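Local coordinates for 'Carboxyl esterase 2 (Tuber melanosporum Mel28, PDB 5MIF), which probably hydrolyses carboxylic esters, as an archaeal-like carboxylesterase of the alpha/beta hydrolase fold, at residues T149-E161 against L250-A263. Residues are numbered along the deposited sequence; the frame is centred on the assembly and turned at random.
Sequences TLTPKVAYPVPNE and LFTPDPKSRLEDVA
Y156 reaches from the loop before helix 158-173 into the bend of 252-263, and its backbone N donates to F251 O (2.8 Å), the carbonyl at the end of helix 241-251. With CG anti to the backbone N (chi1 167°), the phenol runs out toward 260-263, while CB stays over the centre of the F251 ring, 3.8 Å from its centroid. The two rings form an offset edge-to-face pair, planes 72° apart, the edge of Y156 turned to the face of F251. P157, joined to Y156 by a cis peptide, lays its CB over one face of the phenol; A263 CB covers the opposite face, 3.4 Å from Y156 CE1. At the far end Y156 OH donates to E260 OE1 (2.7 Å), on the anti side but 33° out of the carboxylate plane. A phenylalanine here would probably leave E260 OE1 without this donor. Around the F251 rim lie T151 CG2, P159 CG and N160 OD1, the last 3.3 Å from F251 CZ with amide and ring nearly coplanar; this buried oxygen has no polar partner, whereas N160 ND2 bonds S198 and E194. R258 fixes the bend, NE and NH2 both donating to T252 O. F251 also stacks on W120. V262 on L202 and F251 on E194 set the contact against helix 191-206, which follows strand 184-189 in the central sheet of the alpha/beta hydrolase fold.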
ATOM      1  N   THR A 149      23.709 -18.553  -7.934  1.00 35.72           N
ATOM      2  CA  THR A 149      25.062 -18.088  -8.231  1.00 38.00           C
ATOM      3  C   THR A 149      25.064 -16.669  -8.806  1.00 36.59           C
ATOM      4  O   THR A 149      24.257 -16.335  -9.680  1.00 36.72           O
ATOM      5  CB  THR A 149      25.757 -19.027  -9.222  1.00 36.61           C
ATOM      6  OG1 THR A 149      25.690 -20.365  -8.723  1.00 36.29           O
ATOM      7  CG2 THR A 149      27.212 -18.619  -9.414  1.00 34.37           C
ATOM      8  N   LEU A 150      25.971 -15.835  -8.313  1.00 33.02           N
ATOM      9  CA  LEU A 150      26.027 -14.433  -8.715  1.00 37.91           C
ATOM     10  C   LEU A 150      26.865 -14.194  -9.978  1.00 39.95           C
ATOM     11  O   LEU A 150      27.773 -14.963 -10.288  1.00 41.92           O
ATOM     12  CB  LEU A 150      26.575 -13.604  -7.554  1.00 35.87           C
ATOM     13  CG  LEU A 150      25.735 -13.771  -6.278  1.00 42.49           C
ATOM     14  CD1 LEU A 150      26.404 -13.179  -5.049  1.00 37.29           C
ATOM     15  CD2 LEU A 150      24.372 -13.118  -6.467  1.00 38.82           C
ATOM     16  N   THR A 151      26.571 -13.117 -10.698  1.00 40.10           N
ATOM     17  CA  THR A 151      27.392 -12.714 -11.834  1.00 42.49           C
ATOM     18  C   THR A 151      28.726 -12.131 -11.337  1.00 48.12           C
ATOM     19  O   THR A 151      28.796 -11.619 -10.223  1.00 45.41           O
ATOM     20  CB  THR A 151      26.672 -11.675 -12.706  1.00 43.50           C
ATOM     21  OG1 THR A 151      26.488 -10.479 -11.944  1.00 47.65           O
ATOM     22  CG2 THR A 151      25.315 -12.197 -13.171  1.00 41.56           C
ATOM     23  N   PRO A 152      29.794 -12.219 -12.156  1.00 48.60           N
ATOM     24  CA  PRO A 152      29.809 -12.840 -13.487  1.00 42.61           C
ATOM     25  C   PRO A 152      30.267 -14.296 -13.483  1.00 43.28           C
ATOM     26  O   PRO A 152      30.611 -14.809 -14.553  1.00 45.32           O
ATOM     27  CB  PRO A 152      30.814 -11.968 -14.248  1.00 47.12           C
ATOM     28  CG  PRO A 152      31.822 -11.595 -13.182  1.00 47.32           C
ATOM     29  CD  PRO A 152      31.067 -11.531 -11.862  1.00 47.99           C
ATOM     30  N   LYS A 153      30.255 -14.958 -12.328  1.00 39.36           N
ATOM     31  CA  LYS A 153      30.593 -16.380 -12.269  1.00 38.86           C
ATOM     32  C   LYS A 153      29.683 -17.166 -13.217  1.00 41.79           C
ATOM     33  O   LYS A 153      30.101 -18.139 -13.842  1.00 41.95           O
ATOM     34  CB  LYS A 153      30.488 -16.895 -10.840  1.00 44.25           C
ATOM     35  CG  LYS A 153      31.180 -15.948  -9.877  1.00 57.50           C
ATOM     36  CD  LYS A 153      31.502 -16.551  -8.514  1.00 64.69           C
ATOM     37  CE  LYS A 153      32.323 -15.542  -7.706  1.00 69.39           C
ATOM     38  NZ  LYS A 153      31.982 -14.139  -8.134  1.00 69.43           N
ATOM     39  N   VAL A 154      28.425 -16.745 -13.304  1.00 38.68           N
ATOM     40  CA  VAL A 154      27.519 -17.225 -14.340  1.00 37.90           C
ATOM     41  C   VAL A 154      26.823 -16.028 -14.974  1.00 36.53           C
ATOM     42  O   VAL A 154      27.025 -14.890 -14.553  1.00 37.41           O
ATOM     43  CB  VAL A 154      26.466 -18.197 -13.788  1.00 37.45           C
ATOM     44  CG1 VAL A 154      27.128 -19.454 -13.234  1.00 35.60           C
ATOM     45  CG2 VAL A 154      25.593 -17.495 -12.731  1.00 31.87           C
ATOM     46  N   ALA A 155      26.029 -16.281 -16.008  1.00 36.12           N
ATOM     47  CA  ALA A 155      25.230 -15.230 -16.618  1.00 34.87           C
ATOM     48  C   ALA A 155      23.833 -15.740 -16.924  1.00 36.32           C
ATOM     49  O   ALA A 155      23.566 -16.948 -16.838  1.00 36.96           O
ATOM     50  CB  ALA A 155      25.893 -14.725 -17.897  1.00 35.00           C
ATOM     51  N   TYR A 156      22.947 -14.824 -17.296  1.00 35.42           N
ATOM     52  CA  TYR A 156      21.644 -15.211 -17.820  1.00 38.21           C
ATOM     53  C   TYR A 156      21.826 -16.325 -18.842  1.00 38.84           C
ATOM     54  O   TYR A 156      22.742 -16.258 -19.662  1.00 38.59           O
ATOM     55  CB  TYR A 156      20.953 -14.009 -18.464  1.00 39.91           C
ATOM     56  CG  TYR A 156      19.751 -14.387 -19.296  1.00 41.51           C
ATOM     57  CD1 TYR A 156      18.510 -14.579 -18.702  1.00 36.64           C
ATOM     58  CD2 TYR A 156      19.863 -14.562 -20.671  1.00 38.36           C
ATOM     59  CE1 TYR A 156      17.420 -14.947 -19.446  1.00 40.03           C
ATOM     60  CE2 TYR A 156      18.774 -14.925 -21.429  1.00 43.27           C
ATOM     61  CZ  TYR A 156      17.549 -15.108 -20.810  1.00 41.11           C
ATOM     62  OH  TYR A 156      16.452 -15.474 -21.542  1.00 40.24           O
ATOM     63  N   PRO A 157      20.952 -17.344 -18.825  1.00 38.52           N
ATOM     64  CA  PRO A 157      19.778 -17.600 -17.983  1.00 38.09           C
ATOM     65  C   PRO A 157      20.046 -18.547 -16.820  1.00 35.97           C
ATOM     66  O   PRO A 157      19.113 -19.171 -16.312  1.00 38.37           O
ATOM     67  CB  PRO A 157      18.806 -18.255 -18.969  1.00 38.37           C
ATOM     68  CG  PRO A 157      19.724 -19.101 -19.817  1.00 43.56           C
ATOM     69  CD  PRO A 157      21.039 -18.325 -19.925  1.00 36.98           C
ATOM     70  N   VAL A 158      21.302 -18.685 -16.415  1.00 37.12           N
ATOM     71  CA  VAL A 158      21.634 -19.672 -15.402  1.00 33.54           C
ATOM     72  C   VAL A 158      21.009 -19.359 -14.020  1.00 34.36           C
ATOM     73  O   VAL A 158      20.434 -20.257 -13.405  1.00 34.90           O
ATOM     74  CB  VAL A 158      23.179 -19.855 -15.306  1.00 36.81           C
ATOM     75  CG1 VAL A 158      23.559 -20.719 -14.114  1.00 33.12           C
ATOM     76  CG2 VAL A 158      23.694 -20.491 -16.599  1.00 34.90           C
ATOM     77  N   PRO A 159      21.100 -18.102 -13.530  1.00 36.62           N
ATOM     78  CA  PRO A 159      20.421 -17.858 -12.244  1.00 34.07           C
ATOM     79  C   PRO A 159      18.899 -18.108 -12.331  1.00 38.84           C
ATOM     80  O   PRO A 159      18.309 -18.645 -11.378  1.00 36.33           O
ATOM     81  CB  PRO A 159      20.734 -16.390 -11.945  1.00 36.52           C
ATOM     82  CG  PRO A 159      22.032 -16.109 -12.724  1.00 34.97           C
ATOM     83  CD  PRO A 159      21.859 -16.917 -13.992  1.00 35.64           C
ATOM     84  N   ASN A 160      18.288 -17.737 -13.454  1.00 33.25           N
ATOM     85  CA  ASN A 160      16.883 -18.023 -13.692  1.00 33.90           C
ATOM     86  C   ASN A 160      16.576 -19.513 -13.580  1.00 38.79           C
ATOM     87  O   ASN A 160      15.617 -19.913 -12.912  1.00 35.61           O
ATOM     88  CB  ASN A 160      16.474 -17.526 -15.077  1.00 34.40           C
ATOM     89  CG  ASN A 160      16.929 -16.098 -15.334  1.00 38.64           C
ATOM     90  OD1 ASN A 160      18.124 -15.812 -15.333  1.00 36.02           O
ATOM     91  ND2 ASN A 160      15.980 -15.202 -15.563  1.00 33.66           N
ATOM     92  N   GLU A 161      17.389 -20.331 -14.248  1.00 37.08           N
ATOM     93  CA  GLU A 161      17.170 -21.771 -14.270  1.00 33.44           C
ATOM     94  C   GLU A 161      17.520 -22.406 -12.932  1.00 36.22           C
ATOM     95  O   GLU A 161      16.937 -23.424 -12.559  1.00 36.30           O
ATOM     96  CB  GLU A 161      17.950 -22.425 -15.410  1.00 34.74           C
ATOM     97  CG  GLU A 161      17.482 -22.001 -16.814  1.00 36.63           C
ATOM     98  CD  GLU A 161      16.086 -22.502 -17.185  1.00 37.43           C
ATOM     99  OE1 GLU A 161      15.536 -23.374 -16.485  1.00 42.77           O
ATOM    100  OE2 GLU A 161      15.544 -22.049 -18.213  1.00 41.81           O
ATOM    101  N   LEU A 250      26.588  -7.398 -16.869  1.00 47.11           N
ATOM    102  CA  LEU A 250      27.151  -8.618 -16.290  1.00 44.87           C
ATOM    103  C   LEU A 250      26.186  -9.795 -16.381  1.00 46.28           C
ATOM    104  O   LEU A 250      26.610 -10.938 -16.580  1.00 42.19           O
ATOM    105  CB  LEU A 250      27.548  -8.411 -14.829  1.00 47.39           C
ATOM    106  CG  LEU A 250      28.666  -7.409 -14.557  1.00 52.34           C
ATOM    107  CD1 LEU A 250      29.178  -7.578 -13.140  1.00 48.08           C
ATOM    108  CD2 LEU A 250      29.780  -7.586 -15.569  1.00 49.63           C
ATOM    109  N   PHE A 251      24.893  -9.513 -16.230  1.00 43.48           N
ATOM    110  CA  PHE A 251      23.866 -10.553 -16.213  1.00 40.82           C
ATOM    111  C   PHE A 251      23.477 -10.957 -17.638  1.00 38.35           C
ATOM    112  O   PHE A 251      23.363 -12.136 -17.946  1.00 40.16           O
ATOM    113  CB  PHE A 251      22.642 -10.054 -15.421  1.00 36.95           C
ATOM    114  CG  PHE A 251      21.485 -11.007 -15.401  1.00 38.43           C
ATOM    115  CD1 PHE A 251      21.606 -12.256 -14.798  1.00 37.63           C
ATOM    116  CD2 PHE A 251      20.253 -10.632 -15.929  1.00 36.38           C
ATOM    117  CE1 PHE A 251      20.533 -13.132 -14.751  1.00 34.77           C
ATOM    118  CE2 PHE A 251      19.173 -11.503 -15.888  1.00 37.88           C
ATOM    119  CZ  PHE A 251      19.309 -12.753 -15.292  1.00 35.02           C
ATOM    120  N   THR A 252      23.319  -9.965 -18.510  1.00 41.10           N
ATOM    121  CA  THR A 252      23.031 -10.198 -19.922  1.00 41.57           C
ATOM    122  C   THR A 252      24.054  -9.448 -20.790  1.00 45.81           C
ATOM    123  O   THR A 252      23.730  -8.416 -21.380  1.00 43.78           O
ATOM    124  CB  THR A 252      21.602  -9.742 -20.309  1.00 41.96           C
ATOM    125  OG1 THR A 252      21.355  -8.434 -19.764  1.00 42.42           O
ATOM    126  CG2 THR A 252      20.555 -10.707 -19.771  1.00 42.36           C
ATOM    127  N   PRO A 253      25.302  -9.961 -20.850  1.00 44.81           N
ATOM    128  CA  PRO A 253      26.367  -9.329 -21.639  1.00 49.39           C
ATOM    129  C   PRO A 253      26.016  -9.213 -23.126  1.00 45.23           C
ATOM    130  O   PRO A 253      26.464  -8.281 -23.782  1.00 47.53           O
ATOM    131  CB  PRO A 253      27.571 -10.258 -21.423  1.00 44.69           C
ATOM    132  CG  PRO A 253      27.000 -11.542 -20.901  1.00 44.69           C
ATOM    133  CD  PRO A 253      25.792 -11.145 -20.119  1.00 36.92           C
ATOM    134  N   ASP A 254      25.232 -10.152 -23.647  1.00 47.32           N
ATOM    135  CA  ASP A 254      24.736 -10.062 -25.016  1.00 46.81           C
ATOM    136  C   ASP A 254      23.400  -9.312 -25.020  1.00 50.70           C
ATOM    137  O   ASP A 254      22.396  -9.840 -24.551  1.00 50.16           O
ATOM    138  CB  ASP A 254      24.580 -11.461 -25.629  1.00 45.30           C
ATOM    139  CG  ASP A 254      24.106 -11.430 -27.084  1.00 45.50           C
ATOM    140  OD1 ASP A 254      23.871 -10.336 -27.633  1.00 50.73           O
ATOM    141  OD2 ASP A 254      23.931 -12.517 -27.670  1.00 47.37           O
ATOM    142  N   PRO A 255      23.387  -8.076 -25.550  1.00 49.88           N
ATOM    143  CA  PRO A 255      22.167  -7.258 -25.537  1.00 52.89           C
ATOM    144  C   PRO A 255      20.961  -7.932 -26.176  1.00 50.19           C
ATOM    145  O   PRO A 255      19.848  -7.614 -25.785  1.00 53.59           O
ATOM    146  CB  PRO A 255      22.567  -6.001 -26.329  1.00 53.49           C
ATOM    147  CG  PRO A 255      23.909  -6.297 -26.932  1.00 53.49           C
ATOM    148  CD  PRO A 255      24.543  -7.327 -26.066  1.00 53.07           C
ATOM    149  N   LYS A 256      21.169  -8.878 -27.087  1.00 50.17           N
ATOM    150  CA  LYS A 256      20.046  -9.564 -27.724  1.00 48.73           C
ATOM    151  C   LYS A 256      19.293 -10.465 -26.749  1.00 50.41           C
ATOM    152  O   LYS A 256      18.116 -10.769 -26.958  1.00 50.16           O
ATOM    153  CB  LYS A 256      20.537 -10.390 -28.914  1.00 50.23           C
ATOM    154  CG  LYS A 256      21.293  -9.570 -29.951  1.00 60.20           C
ATOM    155  CD  LYS A 256      21.721 -10.425 -31.148  1.00 67.89           C
ATOM    156  CE  LYS A 256      22.101 -11.845 -30.717  1.00 67.78           C
ATOM    157  NZ  LYS A 256      21.738 -12.882 -31.728  1.00 81.94           N
ATOM    158  N   SER A 257      19.984 -10.893 -25.695  1.00 48.89           N
ATOM    159  CA  SER A 257      19.375 -11.707 -24.652  1.00 47.26           C
ATOM    160  C   SER A 257      18.276 -10.936 -23.947  1.00 48.24           C
ATOM    161  O   SER A 257      17.270 -11.514 -23.536  1.00 46.32           O
ATOM    162  CB  SER A 257      20.417 -12.152 -23.628  1.00 48.64           C
ATOM    163  OG  SER A 257      21.486 -12.834 -24.248  1.00 52.37           O
ATOM    164  N   ARG A 258      18.465  -9.626 -23.835  1.00 45.07           N
ATOM    165  CA  ARG A 258      17.549  -8.775 -23.090  1.00 49.12           C
ATOM    166  C   ARG A 258      16.151  -8.707 -23.699  1.00 50.87           C
ATOM    167  O   ARG A 258      15.198  -8.311 -23.026  1.00 50.13           O
ATOM    168  CB  ARG A 258      18.137  -7.375 -22.980  1.00 46.96           C
ATOM    169  CG  ARG A 258      19.483  -7.365 -22.293  1.00 47.73           C
ATOM    170  CD  ARG A 258      20.163  -6.030 -22.407  1.00 44.61           C
ATOM    171  NE  ARG A 258      21.570  -6.140 -22.059  1.00 49.18           N
ATOM    172  CZ  ARG A 258      22.463  -5.169 -22.214  1.00 52.26           C
ATOM    173  NH1 ARG A 258      22.092  -3.998 -22.708  1.00 49.19           N
ATOM    174  NH2 ARG A 258      23.730  -5.372 -21.874  1.00 50.94           N
ATOM    175  N   LEU A 259      16.028  -9.108 -24.960  1.00 47.69           N
ATOM    176  CA  LEU A 259      14.743  -9.061 -25.648  1.00 48.31           C
ATOM    177  C   LEU A 259      13.917 -10.308 -25.389  1.00 48.17           C
ATOM    178  O   LEU A 259      12.709 -10.322 -25.639  1.00 47.43           O
ATOM    179  CB  LEU A 259      14.946  -8.887 -27.155  1.00 50.29           C
ATOM    180  CG  LEU A 259      15.596  -7.579 -27.611  1.00 51.09           C
ATOM    181  CD1 LEU A 259      15.896  -7.632 -29.092  1.00 49.88           C
ATOM    182  CD2 LEU A 259      14.724  -6.380 -27.279  1.00 50.01           C
ATOM    183  N   GLU A 260      14.568 -11.356 -24.891  1.00 45.95           N
ATOM    184  CA  GLU A 260      13.883 -12.612 -24.612  1.00 44.06           C
ATOM    185  C   GLU A 260      12.936 -12.479 -23.430  1.00 45.17           C
ATOM    186  O   GLU A 260      13.219 -11.753 -22.478  1.00 44.87           O
ATOM    187  CB  GLU A 260      14.898 -13.720 -24.347  1.00 45.33           C
ATOM    188  CG  GLU A 260      15.794 -14.015 -25.542  1.00 50.23           C
ATOM    189  CD  GLU A 260      16.867 -15.043 -25.237  1.00 48.84           C
ATOM    190  OE1 GLU A 260      16.752 -15.760 -24.219  1.00 43.89           O
ATOM    191  OE2 GLU A 260      17.834 -15.124 -26.014  1.00 53.96           O
ATOM    192  N   ASP A 261      11.803 -13.167 -23.499  1.00 45.89           N
ATOM    193  CA  ASP A 261      10.809 -13.058 -22.444  1.00 48.05           C
ATOM    194  C   ASP A 261      11.334 -13.649 -21.123  1.00 45.66           C
ATOM    195  O   ASP A 261      11.009 -13.148 -20.057  1.00 42.22           O
ATOM    196  CB  ASP A 261       9.497 -13.724 -22.873  1.00 49.47           C
ATOM    197  CG  ASP A 261       9.692 -15.153 -23.355  1.00 50.21           C
ATOM    198  OD1 ASP A 261      10.854 -15.597 -23.437  1.00 46.75           O
ATOM    199  OD2 ASP A 261       8.682 -15.824 -23.658  1.00 47.51           O
ATOM    200  N   VAL A 262      12.169 -14.687 -21.190  1.00 43.65           N
ATOM    201  CA  VAL A 262      12.719 -15.270 -19.969  1.00 38.68           C
ATOM    202  C   VAL A 262      13.596 -14.253 -19.234  1.00 38.85           C
ATOM    203  O   VAL A 262      13.562 -14.180 -18.009  1.00 42.78           O
ATOM    204  CB  VAL A 262      13.533 -16.553 -20.261  1.00 39.08           C
ATOM    205  CG1 VAL A 262      14.208 -17.080 -18.985  1.00 35.52           C
ATOM    206  CG2 VAL A 262      12.627 -17.611 -20.868  1.00 38.46           C
ATOM    207  N   ALA A 263      14.346 -13.441 -19.973  1.00 39.81           N
ATOM    208  CA  ALA A 263      15.149 -12.371 -19.365  1.00 37.45           C
ATOM    209  C   ALA A 263      14.286 -11.196 -18.915  1.00 40.05           C
ATOM    210  O   ALA A 263      14.507 -10.598 -17.856  1.00 40.83           O
ATOM    211  CB  ALA A 263      16.213 -11.879 -20.346  1.00 38.32           C
TER